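Local structure of xylulose kinase (Escherichia coli, 2ITM) at residues 3-8 with 69-74; 13-18 with 424-429; 207-212 with 225-230. The protein phosphorylates D-xylulose with ATP to give D-xylulose 5-phosphate, acting as a homodimeric sugar kinase of the FGGY family. One frame throughout, in Å; residues are numbered along the deposited sequence.

Interaction 1. Residues 3-8 with 69-74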
ATOM      1  N   ILE A   3      25.498  19.677 -36.925  1.00 31.96           N
ATOM      2  CA  ILE A   3      25.670  19.064 -35.612  1.00 20.09           C
ATOM      3  C   ILE A   3      24.694  19.634 -34.587  1.00 27.82           C
ATOM      4  O   ILE A   3      24.517  20.840 -34.486  1.00 17.18           O
ATOM      5  CB  ILE A   3      27.112  19.246 -35.105  1.00 20.93           C
ATOM      6  CG1 ILE A   3      28.114  18.579 -36.034  1.00 25.11           C
ATOM      7  CG2 ILE A   3      27.257  18.723 -33.685  1.00 31.07           C
ATOM      8  CD1 ILE A   3      28.106  17.108 -35.948  1.00 19.88           C
ATOM      9  N   GLY A   4      24.080  18.740 -33.825  1.00 21.06           N
ATOM     10  CA  GLY A   4      23.438  19.084 -32.580  1.00 24.38           C
ATOM     11  C   GLY A   4      24.072  18.403 -31.387  1.00 21.10           C
ATOM     12  O   GLY A   4      24.321  17.206 -31.408  1.00 22.64           O
ATOM     13  N   ILE A   5      24.349  19.192 -30.356  1.00 25.97           N
ATOM     14  CA  ILE A   5      24.805  18.700 -29.065  1.00 17.67           C
ATOM     15  C   ILE A   5      23.739  18.883 -27.993  1.00 29.84           C
ATOM     16  O   ILE A   5      23.159  19.951 -27.862  1.00 28.13           O
ATOM     17  CB  ILE A   5      26.063  19.431 -28.630  1.00 25.49           C
ATOM     18  CG1 ILE A   5      27.133  19.379 -29.710  1.00 24.90           C
ATOM     19  CG2 ILE A   5      26.584  18.857 -27.345  1.00 21.48           C
ATOM     20  CD1 ILE A   5      28.220  20.379 -29.514  1.00 20.63           C
ATOM     21  N   ASP A   6      23.508  17.837 -27.213  1.00 23.08           N
ATOM     22  CA  ASP A   6      22.652  17.917 -26.036  1.00 13.40           C
ATOM     23  C   ASP A   6      23.400  17.555 -24.769  1.00 25.20           C
ATOM     24  O   ASP A   6      23.745  16.404 -24.539  1.00 24.13           O
ATOM     25  CB  ASP A   6      21.413  17.050 -26.200  1.00 24.47           C
ATOM     26  CG  ASP A   6      20.536  17.040 -24.969  1.00 25.44           C
ATOM     27  OD1 ASP A   6      20.059  15.961 -24.614  1.00 33.87           O
ATOM     28  OD2 ASP A   6      20.262  18.050 -24.305  1.00 25.44           O
ATOM     29  N   LEU A   7      23.662  18.568 -23.960  1.00 24.82           N
ATOM     30  CA  LEU A   7      24.221  18.400 -22.640  1.00 19.26           C
ATOM     31  C   LEU A   7      23.122  18.053 -21.661  1.00 33.44           C
ATOM     32  O   LEU A   7      22.454  18.925 -21.126  1.00 25.83           O
ATOM     33  CB  LEU A   7      24.926  19.689 -22.212  1.00 26.85           C
ATOM     34  CG  LEU A   7      26.192  19.615 -21.396  1.00 32.72           C
ATOM     35  CD1 LEU A   7      26.427  20.888 -20.655  1.00 23.03           C
ATOM     36  CD2 LEU A   7      26.167  18.461 -20.454  1.00 34.26           C
ATOM     37  N   GLY A   8      22.942  16.764 -21.438  1.00 21.58           N
ATOM     38  CA  GLY A   8      22.001  16.292 -20.456  1.00 26.17           C
ATOM     39  C   GLY A   8      22.574  16.253 -19.072  1.00 30.00           C
ATOM     40  O   GLY A   8      23.657  16.757 -18.821  1.00 23.37           O
ATOM     41  N   LYS A  69      28.198  22.622 -41.554  1.00 32.76           N
ATOM     42  CA  LYS A  69      28.074  24.013 -41.928  1.00 29.28           C
ATOM     43  C   LYS A  69      27.635  24.887 -40.753  1.00 39.87           C
ATOM     44  O   LYS A  69      27.913  26.073 -40.720  1.00 26.30           O
ATOM     45  CB  LYS A  69      27.099  24.162 -43.071  1.00 39.58           C
ATOM     46  CG  LYS A  69      27.423  23.282 -44.259  1.00 49.82           C
ATOM     47  CD  LYS A  69      26.455  23.503 -45.403  1.00 64.11           C
ATOM     48  CE  LYS A  69      26.651  22.462 -46.510  1.00 85.51           C
ATOM     49  NZ  LYS A  69      25.627  22.538 -47.584  1.00 45.37           N
ATOM     50  N   ALA A  70      26.934  24.285 -39.801  1.00 33.72           N
ATOM     51  CA  ALA A  70      26.586  24.961 -38.559  1.00 35.14           C
ATOM     52  C   ALA A  70      26.426  23.997 -37.394  1.00 35.54           C
ATOM     53  O   ALA A  70      26.201  22.817 -37.584  1.00 17.11           O
ATOM     54  CB  ALA A  70      25.335  25.787 -38.734  1.00 25.83           C
ATOM     55  N   LEU A  71      26.542  24.530 -36.183  1.00 31.41           N
ATOM     56  CA  LEU A  71      26.431  23.735 -34.967  1.00 29.42           C
ATOM     57  C   LEU A  71      25.526  24.359 -33.905  1.00 26.97           C
ATOM     58  O   LEU A  71      25.604  25.544 -33.631  1.00 18.13           O
ATOM     59  CB  LEU A  71      27.805  23.443 -34.390  1.00 26.03           C
ATOM     60  CG  LEU A  71      27.850  22.633 -33.105  1.00 24.96           C
ATOM     61  CD1 LEU A  71      29.134  21.857 -32.961  1.00 15.57           C
ATOM     62  CD2 LEU A  71      27.643  23.538 -31.927  1.00 23.90           C
ATOM     63  N   GLY A  72      24.681  23.525 -33.317  1.00 32.06           N
ATOM     64  CA  GLY A  72      23.789  23.920 -32.251  1.00 27.78           C
ATOM     65  C   GLY A  72      23.987  23.154 -30.962  1.00 22.44           C
ATOM     66  O   GLY A  72      24.435  22.029 -30.961  1.00 18.48           O
ATOM     67  N   ILE A  73      23.629  23.796 -29.861  1.00 23.67           N
ATOM     68  CA  ILE A  73      23.642  23.177 -28.546  1.00 29.78           C
ATOM     69  C   ILE A  73      22.307  23.288 -27.817  1.00 34.20           C
ATOM     70  O   ILE A  73      21.582  24.262 -27.959  1.00 25.89           O
ATOM     71  CB  ILE A  73      24.780  23.724 -27.660  1.00 25.59           C
ATOM     72  CG1 ILE A  73      24.469  25.136 -27.200  1.00 34.00           C
ATOM     73  CG2 ILE A  73      26.078  23.713 -28.384  1.00 34.00           C
ATOM     74  CD1 ILE A  73      25.658  26.029 -27.216  1.00 43.90           C
ATOM     75  N   ALA A  74      22.006  22.264 -27.034  1.00 20.46           N
ATOM     76  CA  ALA A  74      20.974  22.326 -26.023  1.00 25.05           C
ATOM     77  C   ALA A  74      21.471  21.717 -24.714  1.00 26.83           C
ATOM     78  O   ALA A  74      22.500  21.059 -24.694  1.00 23.27           O
ATOM     79  CB  ALA A  74      19.735  21.578 -26.477  1.00 17.48           C
TER
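Residues 3-7 run parallel to 70-74, Ile3 abreast of Leu71 and Ile5 of Ile73, the strand axes approaching to 4.7 Å at an angle of 17°. Five backbone hydrogen bonds join them, Ile3, Ile5 and Leu7 giving their N-H groups to Ala70, Gly72 and Ala74. The ladder tightens along its course: Ile3 N lies 3.3 Å from Ala70 O, whereas Ala74 N lies 2.7 Å from Ile5 O with a C=O...N angle of 168°. At the last rung Leu7 N is tilted from the carbonyl plane of Ala74. Gly4 and Asp6 bond on their other edge to Ile15 and Lys13, so strand 2-7 is held from both flanks, as expected of the inner first strand in the actin-like ATPase fold of the FGGY kinases. The two sheet faces differ. On one, Leu71 CD1 lies between two isoleucines, 3.7 Å from Ile3 CG2 and 3.9 Å from Ile5 CD1, and its side chain slants across both. Ile5 reaches it with CG1 anti to the carbonyl carbon (chi1 -53°) and the chain extended beyond; the same CD1 also comes 4.1 Å from Ile73 CG2. Met56 and Leu59 of helix 45-62 cover Ile3 on this face, while Ile73 leads off toward helix 152-161. On the face of Gly4, Gly72, Asp6 and Ala74 the pairing leaves little bulk, the glycines contributing no side chain, and helix 424-436 packs there against Asp6 and Ala70. Asp6, inferred to be important for activity, stands near the strand's C-terminal end; its OD2 is 4.2 Å from Ala74 CB, and its side chain is about 4 Å at nearest atoms from that of Asp233, the inferred proton acceptor.

Interaction 2. Residues 13-18 with 424-429; sequences KVILLN and PALGAA
Ile15 and Leu17 point from one face of strand 13-17 onto helix 424-429, the two segments crossing at -47°. This is a helix-on-sheet contact of the actin-like fold that joins the two halves of the chain: the strand belongs to the N-terminal FGGY family region, the helix to the C-terminal one. Alternation along the strand sends Lys13, Ile15 and Leu17 toward the helix, while Val14 and Leu16 face helix 45-62 and neighbouring loops. Ile15 spreads its two branches over the first turn. CG2 meets Ala425 CB at 4.0 Å; CG1, set between the backbone N and the carbonyl carbon (chi1 73°), carries CD1 forward over the peptide joining Ala425 to Leu426, where it lies 3.7 Å from Leu426 N. With an alanine here, the Ala425-Leu426 peptide would probably lose the cover of CD1, Ala425 CB would probably keep only the chain of Lys13 on this strand, and a gap would be likely to open between sheet and helix. Alongside, the aliphatic part of Lys13 passes Ala425, its CD 4.3 Å from Ala425 CB, and its NZ is hydrogen-bonded to Val422 O just ahead of the helix. Ala425 and Ala429 face the larger strand side chains, consistent with the axes lying 8.2 Å apart. Leu426 reaches back with CG anti to its own N (chi1 -175°) and meets Leu17 at about a right angle, CD1 to Leu17 CD2 being 4.2 Å. The other methyl of that leucine, Leu17 CD1, rests 3.7 Å from Ala429 CB.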
ATOM      1  N   LYS A  13      24.843  13.824 -25.686  1.00 29.93           N
ATOM      2  CA  LYS A  13      24.546  13.240 -26.971  1.00 20.15           C
ATOM      3  C   LYS A  13      24.884  14.220 -28.078  1.00 30.97           C
ATOM      4  O   LYS A  13      24.514  15.378 -28.014  1.00 24.86           O
ATOM      5  CB  LYS A  13      23.087  12.831 -27.031  1.00 25.39           C
ATOM      6  CG  LYS A  13      22.668  12.222 -28.346  1.00 32.65           C
ATOM      7  CD  LYS A  13      21.179  12.032 -28.407  1.00 31.34           C
ATOM      8  CE  LYS A  13      20.811  10.628 -28.797  1.00 55.30           C
ATOM      9  NZ  LYS A  13      19.364  10.484 -29.031  1.00 40.96           N
ATOM     10  N   VAL A  14      25.620  13.750 -29.090  1.00 26.90           N
ATOM     11  CA  VAL A  14      25.854  14.496 -30.309  1.00 20.88           C
ATOM     12  C   VAL A  14      25.310  13.777 -31.526  1.00 31.35           C
ATOM     13  O   VAL A  14      25.404  12.563 -31.632  1.00 28.48           O
ATOM     14  CB  VAL A  14      27.344  14.832 -30.515  1.00 36.34           C
ATOM     15  CG1 VAL A  14      27.947  15.422 -29.259  1.00 30.95           C
ATOM     16  CG2 VAL A  14      28.124  13.617 -30.955  1.00 26.17           C
ATOM     17  N   ILE A  15      24.729  14.543 -32.438  1.00 30.54           N
ATOM     18  CA  ILE A  15      24.206  14.001 -33.680  1.00 24.10           C
ATOM     19  C   ILE A  15      24.700  14.722 -34.921  1.00 35.93           C
ATOM     20  O   ILE A  15      25.070  15.899 -34.874  1.00 33.69           O
ATOM     21  CB  ILE A  15      22.676  13.977 -33.672  1.00 24.75           C
ATOM     22  CG1 ILE A  15      22.094  15.375 -33.813  1.00 22.08           C
ATOM     23  CG2 ILE A  15      22.146  13.240 -32.451  1.00 28.98           C
ATOM     24  CD1 ILE A  15      20.639  15.374 -34.147  1.00 23.36           C
ATOM     25  N   LEU A  16      24.676  14.008 -36.033  1.00 31.37           N
ATOM     26  CA  LEU A  16      25.042  14.546 -37.326  1.00 29.57           C
ATOM     27  C   LEU A  16      23.850  14.496 -38.251  1.00 39.23           C
ATOM     28  O   LEU A  16      23.410  13.401 -38.590  1.00 34.57           O
ATOM     29  CB  LEU A  16      26.176  13.727 -37.887  1.00 23.21           C
ATOM     30  CG  LEU A  16      27.208  14.338 -38.820  1.00 41.26           C
ATOM     31  CD1 LEU A  16      27.477  13.443 -39.976  1.00 34.81           C
ATOM     32  CD2 LEU A  16      26.916  15.731 -39.263  1.00 42.62           C
ATOM     33  N   LEU A  17      23.361  15.655 -38.672  1.00 29.32           N
ATOM     34  CA  LEU A  17      22.249  15.727 -39.604  1.00 25.83           C
ATOM     35  C   LEU A  17      22.766  15.972 -40.999  1.00 32.89           C
ATOM     36  O   LEU A  17      23.675  16.757 -41.198  1.00 39.00           O
ATOM     37  CB  LEU A  17      21.310  16.873 -39.242  1.00 26.33           C
ATOM     38  CG  LEU A  17      20.203  16.779 -38.202  1.00 26.79           C
ATOM     39  CD1 LEU A  17      19.182  17.838 -38.474  1.00 18.93           C
ATOM     40  CD2 LEU A  17      19.561  15.414 -38.187  1.00 37.49           C
ATOM     41  N   ASN A  18      22.148  15.318 -41.972  1.00 37.79           N
ATOM     42  CA  ASN A  18      22.406  15.605 -43.372  1.00 36.86           C
ATOM     43  C   ASN A  18      21.685  16.835 -43.908  1.00 34.95           C
ATOM     44  O   ASN A  18      20.927  17.476 -43.205  1.00 42.16           O
ATOM     45  CB  ASN A  18      22.112  14.377 -44.235  1.00 45.78           C
ATOM     46  CG  ASN A  18      20.649  13.979 -44.219  1.00 38.40           C
ATOM     47  OD1 ASN A  18      20.318  12.834 -44.446  1.00 51.56           O
ATOM     48  ND2 ASN A  18      19.782  14.924 -43.955  1.00 23.39           N
ATOM     49  N   PRO A 424      16.570  16.563 -27.559  1.00 23.74           N
ATOM     50  CA  PRO A 424      16.964  17.950 -27.744  1.00 26.38           C
ATOM     51  C   PRO A 424      18.074  18.185 -28.751  1.00 24.75           C
ATOM     52  O   PRO A 424      18.114  19.240 -29.338  1.00 22.38           O
ATOM     53  CB  PRO A 424      17.408  18.353 -26.347  1.00 29.75           C
ATOM     54  CG  PRO A 424      16.582  17.543 -25.463  1.00 26.97           C
ATOM     55  CD  PRO A 424      16.454  16.235 -26.131  1.00 31.59           C
ATOM     56  N   ALA A 425      18.954  17.211 -28.940  1.00 29.06           N
ATOM     57  CA  ALA A 425      19.995  17.304 -29.952  1.00 27.76           C
ATOM     58  C   ALA A 425      19.438  17.578 -31.348  1.00 24.50           C
ATOM     59  O   ALA A 425      20.009  18.349 -32.102  1.00 19.88           O
ATOM     60  CB  ALA A 425      20.861  16.071 -29.951  1.00 23.70           C
ATOM     61  N   LEU A 426      18.321  16.936 -31.669  1.00 19.89           N
ATOM     62  CA  LEU A 426      17.594  17.199 -32.897  1.00 16.06           C
ATOM     63  C   LEU A 426      17.214  18.668 -33.068  1.00 24.34           C
ATOM     64  O   LEU A 426      17.533  19.272 -34.065  1.00 21.96           O
ATOM     65  CB  LEU A 426      16.369  16.307 -33.005  1.00 24.29           C
ATOM     66  CG  LEU A 426      15.596  16.410 -34.308  1.00 28.99           C
ATOM     67  CD1 LEU A 426      16.527  16.195 -35.432  1.00 26.72           C
ATOM     68  CD2 LEU A 426      14.444  15.447 -34.355  1.00 20.11           C
ATOM     69  N   GLY A 427      16.545  19.231 -32.073  1.00 30.61           N
ATOM     70  CA  GLY A 427      16.194  20.632 -32.095  1.00 21.17           C
ATOM     71  C   GLY A 427      17.392  21.552 -32.189  1.00 25.48           C
ATOM     72  O   GLY A 427      17.395  22.525 -32.927  1.00 20.75           O
ATOM     73  N   ALA A 428      18.438  21.253 -31.433  1.00 25.50           N
ATOM     74  CA  ALA A 428      19.706  21.941 -31.555  1.00 23.34           C
ATOM     75  C   ALA A 428      20.212  22.009 -32.998  1.00 33.77           C
ATOM     76  O   ALA A 428      20.578  23.059 -33.484  1.00 25.49           O
ATOM     77  CB  ALA A 428      20.739  21.315 -30.649  1.00 25.08           C
ATOM     78  N   ALA A 429      20.226  20.873 -33.673  1.00 29.31           N
ATOM     79  CA  ALA A 429      20.659  20.835 -35.054  1.00 26.04           C
ATOM     80  C   ALA A 429      19.706  21.617 -35.940  1.00 26.05           C
ATOM     81  O   ALA A 429      20.130  22.327 -36.826  1.00 27.22           O
ATOM     82  CB  ALA A 429      20.790  19.423 -35.525  1.00 26.55           C
TER

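Interaction 3. Residues 207-212 with 225-230; sequences EITGAL and VPVVAG
Thr209 and Leu212 make the buried side of this contact with Val227 and Ala229, whereas Ile208 and Pro226 meet near the surface. On the buried side Leu212 CD2 touches Val227 CG2 at 3.8 Å, the two side chains crossing at about a right angle, and Thr209 CG2 lies 3.8 Å from Ala229 CB. Val227 is gripped through both backbone polar atoms: its O takes the N-H of Thr209 at 2.8 Å in a nearly linear bond (171° at the hydrogen), and its N gives to Gly210 O, coming from 37° above that carbonyl's plane. Strand 208-211, antiparallel to 226-232, is the outermost strand within this chain on this side of the N-terminal actin-like sheet; the chain returns through helix 214-220. Two more bonds close the ends, Ala229 N to Glu207 O at 3.0 Å and Leu212 N to Val225 O at 3.0 Å. Thr209 and Gly210 together face Val227, a beta bulge; at Gly210 (phi 157°) a CB would press on Thr209 O. The outer side is more exposed to solvent, although Ile208 CD1 comes within 3.5 Å of Pro226 CB; Ile208 runs alongside the ring of Pro226 in the same direction, and Ala435 of helix 424-436 also touches it. The CB of Glu207 leaves the backbone away from 225-230, and OE2 is hydrogen-bonded to Glu204 N. By contrast, Arg157 ties down the inner side, hydrogen-bonded to Val228 O and Ala229 O.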
ATOM      1  N   GLU A 207      19.724  32.317 -33.751  1.00 31.54           N
ATOM      2  CA  GLU A 207      20.743  33.301 -34.075  1.00 24.06           C
ATOM      3  C   GLU A 207      22.161  32.804 -33.768  1.00 27.13           C
ATOM      4  O   GLU A 207      22.365  32.011 -32.867  1.00 24.41           O
ATOM      5  CB  GLU A 207      20.464  34.605 -33.329  1.00 17.59           C
ATOM      6  CG  GLU A 207      19.205  35.316 -33.772  1.00 19.97           C
ATOM      7  CD  GLU A 207      18.858  36.519 -32.916  1.00 40.17           C
ATOM      8  OE1 GLU A 207      17.932  37.257 -33.289  1.00 32.35           O
ATOM      9  OE2 GLU A 207      19.497  36.728 -31.875  1.00 29.32           O
ATOM     10  N   ILE A 208      23.125  33.290 -34.536  1.00 25.17           N
ATOM     11  CA  ILE A 208      24.527  32.938 -34.358  1.00 21.33           C
ATOM     12  C   ILE A 208      25.223  33.759 -33.268  1.00 18.94           C
ATOM     13  O   ILE A 208      25.106  34.966 -33.210  1.00 23.14           O
ATOM     14  CB  ILE A 208      25.265  33.056 -35.699  1.00 33.56           C
ATOM     15  CG1 ILE A 208      24.613  32.154 -36.740  1.00 26.55           C
ATOM     16  CG2 ILE A 208      26.724  32.741 -35.567  1.00 24.52           C
ATOM     17  CD1 ILE A 208      25.407  31.999 -37.975  1.00 31.56           C
ATOM     18  N   THR A 209      25.922  33.075 -32.381  1.00 22.79           N
ATOM     19  CA  THR A 209      26.577  33.720 -31.257  1.00 26.09           C
ATOM     20  C   THR A 209      28.083  33.831 -31.458  1.00 23.29           C
ATOM     21  O   THR A 209      28.769  34.486 -30.699  1.00 24.65           O
ATOM     22  CB  THR A 209      26.286  32.970 -29.966  1.00 17.34           C
ATOM     23  OG1 THR A 209      26.769  31.635 -30.079  1.00 19.71           O
ATOM     24  CG2 THR A 209      24.819  32.825 -29.762  1.00 19.65           C
ATOM     25  N   GLY A 210      28.577  33.178 -32.494  1.00 27.43           N
ATOM     26  CA  GLY A 210      29.994  33.066 -32.724  1.00 17.78           C
ATOM     27  C   GLY A 210      30.326  31.872 -33.579  1.00 19.33           C
ATOM     28  O   GLY A 210      29.494  31.388 -34.335  1.00 26.61           O
ATOM     29  N   ALA A 211      31.558  31.403 -33.446  1.00 21.94           N
ATOM     30  CA  ALA A 211      32.044  30.271 -34.195  1.00 21.26           C
ATOM     31  C   ALA A 211      32.985  29.441 -33.343  1.00 23.93           C
ATOM     32  O   ALA A 211      33.509  29.922 -32.355  1.00 25.26           O
ATOM     33  CB  ALA A 211      32.735  30.729 -35.433  1.00 30.46           C
ATOM     34  N   LEU A 212      33.180  28.187 -33.724  1.00 18.72           N
ATOM     35  CA  LEU A 212      34.199  27.368 -33.098  1.00 22.84           C
ATOM     36  C   LEU A 212      35.547  28.041 -33.173  1.00 22.94           C
ATOM     37  O   LEU A 212      35.945  28.539 -34.208  1.00 26.36           O
ATOM     38  CB  LEU A 212      34.287  25.988 -33.727  1.00 23.28           C
ATOM     39  CG  LEU A 212      33.049  25.119 -33.851  1.00 27.21           C
ATOM     40  CD1 LEU A 212      33.424  23.790 -34.445  1.00 19.45           C
ATOM     41  CD2 LEU A 212      32.345  24.950 -32.538  1.00 24.34           C
ATOM     42  N   VAL A 225      33.118  26.551 -37.688  1.00 31.06           N
ATOM     43  CA  VAL A 225      31.723  26.653 -38.072  1.00 26.07           C
ATOM     44  C   VAL A 225      30.935  27.576 -37.135  1.00 28.81           C
ATOM     45  O   VAL A 225      31.249  27.685 -35.964  1.00 28.58           O
ATOM     46  CB  VAL A 225      31.108  25.243 -38.077  1.00 40.68           C
ATOM     47  CG1 VAL A 225      29.929  25.136 -37.156  1.00 34.50           C
ATOM     48  CG2 VAL A 225      30.810  24.775 -39.473  1.00 34.64           C
ATOM     49  N   PRO A 226      29.905  28.234 -37.661  1.00 34.37           N
ATOM     50  CA  PRO A 226      29.068  29.122 -36.854  1.00 19.29           C
ATOM     51  C   PRO A 226      28.228  28.375 -35.826  1.00 28.06           C
ATOM     52  O   PRO A 226      27.749  27.283 -36.093  1.00 24.64           O
ATOM     53  CB  PRO A 226      28.163  29.782 -37.887  1.00 32.26           C
ATOM     54  CG  PRO A 226      28.547  29.226 -39.190  1.00 24.25           C
ATOM     55  CD  PRO A 226      29.304  27.993 -38.978  1.00 28.86           C
ATOM     56  N   VAL A 227      28.077  28.960 -34.648  1.00 27.65           N
ATOM     57  CA  VAL A 227      27.360  28.326 -33.562  1.00 18.32           C
ATOM     58  C   VAL A 227      26.127  29.128 -33.188  1.00 20.70           C
ATOM     59  O   VAL A 227      26.214  30.317 -32.968  1.00 13.50           O
ATOM     60  CB  VAL A 227      28.233  28.202 -32.320  1.00 21.34           C
ATOM     61  CG1 VAL A 227      27.440  27.625 -31.170  1.00 25.67           C
ATOM     62  CG2 VAL A 227      29.472  27.407 -32.604  1.00 14.59           C
ATOM     63  N   VAL A 228      24.985  28.464 -33.108  1.00 17.90           N
ATOM     64  CA  VAL A 228      23.766  29.132 -32.688  1.00 19.15           C
ATOM     65  C   VAL A 228      23.548  29.088 -31.177  1.00 19.33           C
ATOM     66  O   VAL A 228      24.168  28.312 -30.478  1.00 19.18           O
ATOM     67  CB  VAL A 228      22.521  28.636 -33.444  1.00 23.03           C
ATOM     68  CG1 VAL A 228      22.695  28.774 -34.945  1.00 10.81           C
ATOM     69  CG2 VAL A 228      22.185  27.227 -33.056  1.00 15.13           C
ATOM     70  N   ALA A 229      22.658  29.940 -30.694  1.00 18.08           N
ATOM     71  CA  ALA A 229      22.362  30.035 -29.273  1.00 30.31           C
ATOM     72  C   ALA A 229      21.777  28.756 -28.677  1.00 17.76           C
ATOM     73  O   ALA A 229      22.040  28.430 -27.545  1.00 28.61           O
ATOM     74  CB  ALA A 229      21.456  31.201 -29.008  1.00 27.36           C
ATOM     75  N   GLY A 230      20.974  28.050 -29.458  1.00 20.25           N
ATOM     76  CA  GLY A 230      20.331  26.839 -29.001  1.00 20.80           C
ATOM     77  C   GLY A 230      19.094  27.076 -28.158  1.00 22.74           C
ATOM     78  O   GLY A 230      18.400  28.065 -28.314  1.00 18.99           O
TER

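All three interactions reach one mixed sheet in the N-terminal half, whose strand order is 23-30, 11-17, 2-7, 70-75, 226-232, 208-211. Interaction 1 lies at its middle, with centres about 6 Å from interaction 2 and about 10 Å from interaction 3; interactions 2 and 3 are about 14 Å apart and do not touch. A probable backbone bond from Leu71 N to Pro226 O stitches interaction 1 to interaction 3. Along the chain, interaction 1 closes before interaction 3 opens, and interaction 2, spanning residues 13 to 429, encloses interaction 3. Helix 424-436 of the C-terminal family region touches residues of all three, joining both halves beside Asp6.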